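Local coordinates for protein metallocarboxypeptidase (Trypanosoma cruzi, PDB 3DWC) that probably releases C-terminal amino acids other than proline with broad specificity, acting as a metallocarboxypeptidase of the M32 family, at residues Leu168-Leu171 with Asp172-Phe175; Asp352-Glu355 with Leu356-Pro359. One frame throughout, in Å; residues are numbered along the deposited sequence.

Contact 1. Residues Leu168-Leu171 with Asp172-Phe175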
ATOM      1  N   LEU B 168      32.490 -20.204   8.355  1.00 37.15           N
ATOM      2  CA  LEU B 168      32.702 -20.194   9.817  1.00 37.66           C
ATOM      3  C   LEU B 168      34.165 -19.990  10.229  1.00 36.87           C
ATOM      4  O   LEU B 168      34.455 -19.449  11.293  1.00 35.99           O
ATOM      5  CB  LEU B 168      32.214 -21.481  10.466  1.00 37.92           C
ATOM      6  CG  LEU B 168      30.924 -21.355  11.266  1.00 40.50           C
ATOM      7  CD1 LEU B 168      29.794 -20.687  10.459  1.00 41.91           C
ATOM      8  CD2 LEU B 168      30.514 -22.749  11.745  1.00 38.93           C
ATOM      9  N   GLN B 169      35.082 -20.463   9.410  1.00 36.90           N
ATOM     10  CA  GLN B 169      36.488 -20.255   9.687  1.00 36.99           C
ATOM     11  C   GLN B 169      36.802 -18.762   9.715  1.00 36.60           C
ATOM     12  O   GLN B 169      37.454 -18.274  10.660  1.00 36.15           O
ATOM     13  CB  GLN B 169      37.339 -20.939   8.641  1.00 37.04           C
ATOM     14  CG  GLN B 169      38.820 -20.591   8.736  1.00 38.04           C
ATOM     15  CD  GLN B 169      39.645 -21.438   7.799  1.00 40.58           C
ATOM     16  OE1 GLN B 169      39.747 -22.660   7.967  1.00 44.37           O
ATOM     17  NE2 GLN B 169      40.238 -20.790   6.779  1.00 45.83           N
ATOM     18  N   ARG B 170      36.355 -18.044   8.675  1.00 35.92           N
ATOM     19  CA  ARG B 170      36.582 -16.598   8.578  1.00 36.02           C
ATOM     20  C   ARG B 170      35.827 -15.848   9.660  1.00 35.79           C
ATOM     21  O   ARG B 170      36.394 -14.965  10.303  1.00 35.29           O
ATOM     22  CB  ARG B 170      36.225 -16.069   7.182  1.00 36.39           C
ATOM     23  CG  ARG B 170      36.652 -14.624   6.908  1.00 37.00           C
ATOM     24  CD  ARG B 170      38.173 -14.413   7.016  1.00 41.40           C
ATOM     25  NE  ARG B 170      38.467 -12.985   7.114  1.00 40.92           N
ATOM     26  CZ  ARG B 170      39.388 -12.429   7.895  1.00 43.05           C
ATOM     27  NH1 ARG B 170      39.510 -11.111   7.891  1.00 44.27           N
ATOM     28  NH2 ARG B 170      40.175 -13.150   8.684  1.00 44.26           N
ATOM     29  N   LEU B 171      34.564 -16.212   9.890  1.00 35.51           N
ATOM     30  CA  LEU B 171      33.773 -15.612  10.978  1.00 35.36           C
ATOM     31  C   LEU B 171      34.436 -15.767  12.362  1.00 34.68           C
ATOM     32  O   LEU B 171      34.482 -14.819  13.144  1.00 34.72           O
ATOM     33  CB  LEU B 171      32.368 -16.220  11.055  1.00 34.99           C
ATOM     34  CG  LEU B 171      31.156 -15.524  10.460  1.00 36.35           C
ATOM     35  CD1 LEU B 171      29.851 -16.193  10.984  1.00 35.18           C
ATOM     36  CD2 LEU B 171      31.176 -14.029  10.753  1.00 34.42           C
ATOM     37  N   ASP B 172      34.890 -16.967  12.689  1.00 34.11           N
ATOM     38  CA  ASP B 172      35.654 -17.190  13.922  1.00 34.00           C
ATOM     39  C   ASP B 172      36.941 -16.360  14.001  1.00 33.15           C
ATOM     40  O   ASP B 172      37.314 -15.928  15.086  1.00 33.14           O
ATOM     41  CB  ASP B 172      36.043 -18.676  14.087  1.00 34.74           C
ATOM     42  CG  ASP B 172      34.883 -19.545  14.575  1.00 37.22           C
ATOM     43  OD1 ASP B 172      35.035 -20.786  14.556  1.00 40.45           O
ATOM     44  OD2 ASP B 172      33.818 -18.995  14.956  1.00 39.32           O
ATOM     45  N   GLU B 173      37.638 -16.182  12.881  1.00 32.49           N
ATOM     46  CA  GLU B 173      38.833 -15.307  12.842  1.00 32.44           C
ATOM     47  C   GLU B 173      38.483 -13.839  13.048  1.00 31.62           C
ATOM     48  O   GLU B 173      39.212 -13.109  13.708  1.00 31.47           O
ATOM     49  CB  GLU B 173      39.562 -15.433  11.521  1.00 32.25           C
ATOM     50  CG  GLU B 173      40.273 -16.780  11.278  1.00 34.61           C
ATOM     51  CD  GLU B 173      40.608 -17.004   9.796  1.00 35.32           C
ATOM     52  OE1 GLU B 173      40.334 -16.084   8.981  1.00 38.99           O
ATOM     53  OE2 GLU B 173      41.111 -18.099   9.439  1.00 40.65           O
ATOM     54  N   ILE B 174      37.383 -13.397  12.456  1.00 30.72           N
ATOM     55  CA  ILE B 174      36.954 -11.996  12.580  1.00 30.51           C
ATOM     56  C   ILE B 174      36.555 -11.687  14.028  1.00 29.72           C
ATOM     57  O   ILE B 174      37.014 -10.698  14.583  1.00 30.31           O
ATOM     58  CB  ILE B 174      35.836 -11.629  11.590  1.00 29.71           C
ATOM     59  CG1 ILE B 174      36.390 -11.605  10.155  1.00 30.77           C
ATOM     60  CG2 ILE B 174      35.195 -10.279  11.948  1.00 29.18           C
ATOM     61  CD1 ILE B 174      35.287 -11.542   9.089  1.00 30.66           C
ATOM     62  N   PHE B 175      35.745 -12.538  14.641  1.00 29.96           N
ATOM     63  CA  PHE B 175      35.271 -12.291  15.995  1.00 30.13           C
ATOM     64  C   PHE B 175      36.325 -12.544  17.063  1.00 30.73           C
ATOM     65  O   PHE B 175      36.358 -11.866  18.077  1.00 31.75           O
ATOM     66  CB  PHE B 175      33.982 -13.054  16.258  1.00 30.72           C
ATOM     67  CG  PHE B 175      32.752 -12.383  15.677  1.00 29.84           C
ATOM     68  CD1 PHE B 175      32.299 -11.185  16.193  1.00 31.45           C
ATOM     69  CD2 PHE B 175      32.094 -12.923  14.581  1.00 30.16           C
ATOM     70  CE1 PHE B 175      31.176 -10.527  15.611  1.00 32.37           C
ATOM     71  CE2 PHE B 175      30.979 -12.305  14.020  1.00 31.45           C
ATOM     72  CZ  PHE B 175      30.508 -11.112  14.547  1.00 31.70           C
TER

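Contact 2. Residues Asp352-Glu355 with Leu356-Pro359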
ATOM      1  N   ASP B 352      19.852  -0.492  22.219  1.00 39.21           N
ATOM      2  CA  ASP B 352      20.188   0.809  22.770  1.00 39.15           C
ATOM      3  C   ASP B 352      21.679   1.050  22.904  1.00 38.80           C
ATOM      4  O   ASP B 352      22.075   1.977  23.602  1.00 39.91           O
ATOM      5  CB  ASP B 352      19.563   0.960  24.167  1.00 39.52           C
ATOM      6  CG  ASP B 352      18.040   0.838  24.155  1.00 42.37           C
ATOM      7  OD1 ASP B 352      17.424   1.094  23.085  1.00 44.95           O
ATOM      8  OD2 ASP B 352      17.468   0.497  25.223  1.00 43.46           O
ATOM      9  N   ALA B 353      22.516   0.248  22.251  1.00 37.61           N
ATOM     10  CA  ALA B 353      23.947   0.290  22.540  1.00 36.11           C
ATOM     11  C   ALA B 353      24.647   1.338  21.696  1.00 35.66           C
ATOM     12  O   ALA B 353      24.316   1.504  20.563  1.00 33.64           O
ATOM     13  CB  ALA B 353      24.572  -1.104  22.317  1.00 35.45           C
ATOM     14  N   ASP B 354      25.651   2.002  22.254  1.00 35.54           N
ATOM     15  CA  ASP B 354      26.387   3.010  21.512  1.00 36.16           C
ATOM     16  C   ASP B 354      27.375   2.355  20.525  1.00 35.16           C
ATOM     17  O   ASP B 354      27.493   1.139  20.481  1.00 35.21           O
ATOM     18  CB  ASP B 354      27.074   3.973  22.492  1.00 37.72           C
ATOM     19  CG  ASP B 354      28.072   3.274  23.440  1.00 38.83           C
ATOM     20  OD1 ASP B 354      27.898   3.443  24.653  1.00 39.79           O
ATOM     21  OD2 ASP B 354      29.040   2.589  22.982  1.00 43.94           O
ATOM     22  N   GLU B 355      28.089   3.151  19.733  1.00 34.21           N
ATOM     23  CA  GLU B 355      28.861   2.613  18.628  1.00 32.82           C
ATOM     24  C   GLU B 355      29.927   1.631  19.130  1.00 32.15           C
ATOM     25  O   GLU B 355      30.273   0.654  18.456  1.00 33.00           O
ATOM     26  CB  GLU B 355      29.493   3.776  17.818  1.00 33.66           C
ATOM     27  CG  GLU B 355      30.305   3.336  16.620  1.00 32.50           C
ATOM     28  CD  GLU B 355      30.930   4.475  15.911  1.00 31.78           C
ATOM     29  OE1 GLU B 355      31.001   5.570  16.492  1.00 30.92           O
ATOM     30  OE2 GLU B 355      31.314   4.294  14.745  1.00 30.56           O
ATOM     31  N   LEU B 356      30.475   1.886  20.304  1.00 32.20           N
ATOM     32  CA  LEU B 356      31.588   1.089  20.813  1.00 32.00           C
ATOM     33  C   LEU B 356      31.144  -0.223  21.457  1.00 32.26           C
ATOM     34  O   LEU B 356      31.784  -1.261  21.268  1.00 32.79           O
ATOM     35  CB  LEU B 356      32.436   1.944  21.782  1.00 31.93           C
ATOM     36  CG  LEU B 356      33.790   1.427  22.282  1.00 30.78           C
ATOM     37  CD1 LEU B 356      34.850   1.240  21.192  1.00 28.25           C
ATOM     38  CD2 LEU B 356      34.349   2.369  23.341  1.00 31.46           C
ATOM     39  N   CYS B 357      30.031  -0.185  22.190  1.00 33.32           N
ATOM     40  CA  CYS B 357      29.546  -1.343  22.952  1.00 32.54           C
ATOM     41  C   CYS B 357      28.824  -2.322  22.093  1.00 31.98           C
ATOM     42  O   CYS B 357      28.834  -3.520  22.338  1.00 32.90           O
ATOM     43  CB  CYS B 357      28.595  -0.891  24.053  1.00 33.62           C
ATOM     44  SG  CYS B 357      29.436   0.016  25.354  1.00 34.90           S
ATOM     45  N   TYR B 358      28.150  -1.792  21.094  1.00 32.50           N
ATOM     46  CA  TYR B 358      27.330  -2.572  20.186  1.00 32.21           C
ATOM     47  C   TYR B 358      27.977  -3.905  19.680  1.00 31.76           C
ATOM     48  O   TYR B 358      27.382  -4.976  19.835  1.00 31.66           O
ATOM     49  CB  TYR B 358      26.864  -1.679  19.040  1.00 32.50           C
ATOM     50  CG  TYR B 358      25.674  -2.235  18.326  1.00 34.14           C
ATOM     51  CD1 TYR B 358      24.405  -1.712  18.538  1.00 34.13           C
ATOM     52  CD2 TYR B 358      25.801  -3.329  17.494  1.00 33.98           C
ATOM     53  CE1 TYR B 358      23.311  -2.240  17.903  1.00 35.28           C
ATOM     54  CE2 TYR B 358      24.719  -3.845  16.851  1.00 36.57           C
ATOM     55  CZ  TYR B 358      23.485  -3.303  17.060  1.00 34.26           C
ATOM     56  OH  TYR B 358      22.424  -3.842  16.409  1.00 37.31           O
ATOM     57  N   PRO B 359      29.180  -3.855  19.103  1.00 30.48           N
ATOM     58  CA  PRO B 359      29.804  -5.095  18.638  1.00 30.29           C
ATOM     59  C   PRO B 359      29.999  -6.171  19.730  1.00 29.88           C
ATOM     60  O   PRO B 359      30.030  -7.358  19.415  1.00 29.75           O
ATOM     61  CB  PRO B 359      31.167  -4.627  18.155  1.00 30.41           C
ATOM     62  CG  PRO B 359      31.396  -3.334  18.791  1.00 30.74           C
ATOM     63  CD  PRO B 359      30.041  -2.709  18.815  1.00 31.37           C
TER

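Contact 1. Residues Leu168-Leu171 with Asp172-Phe175
R170 meets both E173 and I174 along one flank of a helix, and the two neighbours use different parts of its guanidinium. E173 OE1 lies at the edge, in the guanidinium plane, and receives a salt-bridging hydrogen bond of 3.0 Å from R170 NH2. The carboxylate is met on its anti side, with the two planes 61° apart. I174 instead covers one face, its CG1 sitting over the centre at 3.8 Å from R170 CZ. The bend at chi2 (60°) turns the arginine out of an extended course and across the isoleucine, while R170 NH1 is taken by the backbone oxygen of L487.

The loose side of the contact is the exposed one, where Q169 and E173 run side by side and their closest side-chain approach is apolar to polar, Q169 CG to E173 OE2 at 3.5 Å. The tight side belongs to L171 and F175, which are buried and point the same way, L171 CD2 resting 3.7 Å from F175 CE2. The phenylalanine ring also turns an edge to its own helix, with F175 CD2 3.4 Å from L171 O, and stacks on Y366 of helix 358-374. D172 reaches the same helix through a salt bridge from OD2 to R370.

Backbone bonds from D172, E173, I174 and F175 to the oxygens of L168, Q169, R170 and L171 tie the two turns together. Apolar residues facing inward and an i to i+3 salt bridge outward make this an amphipathic alpha-helical start, here opening helix 168-196 of the largely helical M32 fold.

Contact 2. Residues Asp352-Glu355 with Leu356-Pro359
D354 OD2 is gripped by two successive backbone amides. C357 N donates the sounder bond, 3.1 Å to D354 OD2 with an N-H...O angle of 154°, arriving on the syn side but 34° out of the carboxylate plane. L356 N lies at the same distance from D354 OD2, yet its bond is bent and weak. The carboxylate can fold back over these amides because CG stands between the backbone N and the carbonyl carbon (chi1 60°). Its other oxygen, OD1, is held by S345 N, so bonds on both oxygens should limit rotation of the group.

The backbone oxygen of the same aspartate accepts as well: Y358 N donates to D354 O at 3.1 Å, and C357 N adds a weak second bond. One residue thus accepts through side chain and main chain from the amides that follow, which is an Asx motif, a common way of leading a loop into a helix, here helix 358-374. The next residue, P359, has no amide hydrogen to offer E355 O, and its CD packs 3.4 Å from that oxygen instead.

A353 also packs on the tyrosine. Its CB points at the helix and touches Y358 CD1 at 3.8 Å, while A353 O lies in the plane of the tyrosine ring, at its edge. That ring lies near the metal site without touching it: the side chain of Y358 is about 8 Å from the cobalt ion bound by H267, H271 and E298, and its hydroxyl has a weak hydrogen bond with R350. E355, extended and turned away from the following residues, spends its carboxylate on helix 490-501, where R499 and Y500 meet OE1 and H495 meets OE2.

In the fold
Contacts 1 and 2 have centres about 20 Å apart and nearest atoms about 5 Å apart, without touching, yet they join the same elements. Contact 1 opens helix 168-196 and packs against helix 358-374; contact 2 leads into helix 358-374 and packs L356, C357 and P359 against later turns of helix 168-196. S424 of helix 421-441 meets both, through F175 and P359. Each is partly buried, but only contact 1 has exposed residues among those that touch. Within it a salt bridge links side chains, whereas within contact 2, nearer the chain centre, a carboxylate accepts from backbone amides; both also send a carboxylate to another helix's arginine, D172 to R370 and E355 to R499.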